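PDB 5A9A: polyhedrin from Simulium ubiquitum cypovirus, which forms the crystalline polyhedra, the occlusion bodies that encase cypovirus particles, and binds UTP in the crystal. Local coordinates for residues D213-M218 and L223-S228. Residues are numbered along the deposited sequence; the frame is centred on the assembly and turned at random.
Sequences DLIDYM and LCYIDS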
loop_
_atom_site.group_PDB
_atom_site.type_symbol
_atom_site.label_atom_id
_atom_site.label_comp_id
_atom_site.label_asym_id
_atom_site.label_seq_id
_atom_site.Cartn_x
_atom_site.Cartn_y
_atom_site.Cartn_z
ATOM N N ASP A 213 -15.356 -26.363 5.470
ATOM C CA ASP A 213 -14.071 -26.062 4.854
ATOM C C ASP A 213 -13.384 -24.904 5.578
ATOM O O ASP A 213 -12.157 -24.865 5.692
ATOM C CB ASP A 213 -14.265 -25.708 3.377
ATOM C CG ASP A 213 -14.738 -26.894 2.550
ATOM O OD1 ASP A 213 -15.059 -27.944 3.145
ATOM O OD2 ASP A 213 -14.797 -26.778 1.307
ATOM N N LEU A 214 -14.183 -23.959 6.063
ATOM C CA LEU A 214 -13.651 -22.800 6.771
ATOM C C LEU A 214 -13.074 -23.200 8.127
ATOM O O LEU A 214 -11.971 -22.789 8.484
ATOM C CB LEU A 214 -14.738 -21.739 6.952
ATOM C CG LEU A 214 -14.346 -20.502 7.762
ATOM C CD1 LEU A 214 -13.091 -19.847 7.195
ATOM C CD2 LEU A 214 -15.497 -19.512 7.795
ATOM N N ILE A 215 -13.821 -24.001 8.880
ATOM C CA ILE A 215 -13.341 -24.483 10.172
ATOM C C ILE A 215 -12.025 -25.225 9.978
ATOM O O ILE A 215 -11.083 -25.059 10.754
ATOM C CB ILE A 215 -14.354 -25.427 10.848
ATOM C CG1 ILE A 215 -15.631 -24.670 11.217
ATOM C CG2 ILE A 215 -13.753 -26.039 12.100
ATOM C CD1 ILE A 215 -16.750 -25.569 11.714
ATOM N N ASP A 216 -11.969 -26.042 8.933
ATOM C CA ASP A 216 -10.762 -26.792 8.603
ATOM C C ASP A 216 -9.573 -25.854 8.374
ATOM O O ASP A 216 -8.470 -26.098 8.873
ATOM C CB ASP A 216 -11.011 -27.657 7.362
ATOM C CG ASP A 216 -9.888 -28.639 7.093
ATOM O OD1 ASP A 216 -8.893 -28.248 6.450
ATOM O OD2 ASP A 216 -10.007 -29.809 7.515
ATOM N N TYR A 217 -9.801 -24.779 7.622
ATOM C CA TYR A 217 -8.753 -23.795 7.342
ATOM C C TYR A 217 -8.258 -23.131 8.624
ATOM O O TYR A 217 -7.056 -23.030 8.863
ATOM C CB TYR A 217 -9.277 -22.726 6.381
ATOM C CG TYR A 217 -8.267 -21.651 6.021
ATOM C CD1 TYR A 217 -7.408 -21.812 4.939
ATOM C CD2 TYR A 217 -8.187 -20.470 6.749
ATOM C CE1 TYR A 217 -6.491 -20.832 4.601
ATOM C CE2 TYR A 217 -7.271 -19.486 6.420
ATOM C CZ TYR A 217 -6.428 -19.672 5.345
ATOM O OH TYR A 217 -5.515 -18.696 5.009
ATOM N N MET A 218 -9.193 -22.674 9.447
ATOM C CA MET A 218 -8.841 -21.962 10.668
ATOM C C MET A 218 -8.057 -22.871 11.617
ATOM O O MET A 218 -7.108 -22.438 12.271
ATOM C CB MET A 218 -10.101 -21.417 11.344
ATOM C CG MET A 218 -10.883 -20.440 10.468
ATOM S SD MET A 218 -9.912 -19.002 9.959
ATOM C CE MET A 218 -9.845 -18.080 11.499
ATOM N N LEU A 223 -5.793 -20.225 13.573
ATOM C CA LEU A 223 -6.388 -18.917 13.802
ATOM C C LEU A 223 -7.707 -19.166 14.514
ATOM O O LEU A 223 -8.422 -20.106 14.169
ATOM C CB LEU A 223 -6.630 -18.216 12.466
ATOM C CG LEU A 223 -5.383 -18.075 11.589
ATOM C CD1 LEU A 223 -5.740 -17.599 10.190
ATOM C CD2 LEU A 223 -4.389 -17.128 12.247
ATOM N N CYS A 224 -8.035 -18.351 15.511
ATOM C CA CYS A 224 -9.209 -18.637 16.324
ATOM C C CYS A 224 -10.481 -18.491 15.498
ATOM O O CYS A 224 -10.567 -17.651 14.602
ATOM C CB CYS A 224 -9.264 -17.760 17.579
ATOM S SG CYS A 224 -9.678 -16.026 17.308
ATOM N N TYR A 225 -11.462 -19.332 15.796
ATOM C CA TYR A 225 -12.715 -19.320 15.063
ATOM C C TYR A 225 -13.866 -19.764 15.945
ATOM O O TYR A 225 -13.756 -20.743 16.675
ATOM C CB TYR A 225 -12.635 -20.238 13.842
ATOM C CG TYR A 225 -13.894 -20.209 13.008
ATOM C CD1 TYR A 225 -14.168 -19.134 12.171
ATOM C CD2 TYR A 225 -14.810 -21.251 13.060
ATOM C CE1 TYR A 225 -15.322 -19.095 11.413
ATOM C CE2 TYR A 225 -15.967 -21.223 12.301
ATOM C CZ TYR A 225 -16.216 -20.144 11.480
ATOM O OH TYR A 225 -17.364 -20.111 10.722
ATOM N N ILE A 226 -14.968 -19.028 15.866
ATOM C CA ILE A 226 -16.205 -19.399 16.533
ATOM C C ILE A 226 -17.236 -19.646 15.443
ATOM O O ILE A 226 -17.495 -18.767 14.622
ATOM C CB ILE A 226 -16.686 -18.280 17.474
ATOM C CG1 ILE A 226 -15.517 -17.768 18.323
ATOM C CG2 ILE A 226 -17.825 -18.778 18.351
ATOM C CD1 ILE A 226 -15.919 -16.777 19.394
ATOM N N ASP A 227 -17.814 -20.843 15.415
ATOM C CA ASP A 227 -18.683 -21.218 14.308
ATOM C C ASP A 227 -20.077 -20.622 14.448
ATOM O O ASP A 227 -20.374 -19.930 15.421
ATOM C CB ASP A 227 -18.754 -22.743 14.153
ATOM C CG ASP A 227 -19.351 -23.436 15.366
ATOM O OD1 ASP A 227 -20.311 -22.900 15.962
ATOM O OD2 ASP A 227 -18.868 -24.536 15.706
ATOM N N SER A 228 -20.927 -20.897 13.466
ATOM C CA SER A 228 -22.254 -20.294 13.394
ATOM C C SER A 228 -23.144 -20.670 14.578
ATOM O O SER A 228 -24.170 -20.032 14.815
ATOM C CB SER A 228 -22.939 -20.690 12.084
ATOM O OG SER A 228 -22.971 -22.100 11.929
#
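M218 and Y225 meet at their bases, CB of M218 lying 3.7 Å from CB of Y225, and the methionine then runs across the tyrosine at roughly a right angle. Its chain is bent at both chi2 and chi3, which folds the methyl CE back against the chain of 223-228: CE sits 3.2 Å from O of C224 and 3.4 Å from CB of L223, a tight carbon pair. Further along the Y225 ring, L214 reaches the CE1 side and I215 the CE2 side: CD2 of L214 is 3.6 Å from CE1 of Y225, and CG1 of I215 is 3.6 Å from CE2 of Y225. The segment after helix 211-221 turns back along it, packing loop and strand 225-226 against the helix; the chain reverses within a few residues, and N of L223 donates to O of M218 (2.9 Å, N-H...O 157°), in the plane of that carbonyl. Beyond, E211 in the helix's first turn accepts from the hydroxyl of Y225, fixing the ring's far end, while F159 meets the same ring with planes about 80° apart. The backbone of Y225 pairs with strand 232-234, and L214 and Y217 press the helix onto strands 47-54 and 201-208 of the six-stranded antiparallel sheet.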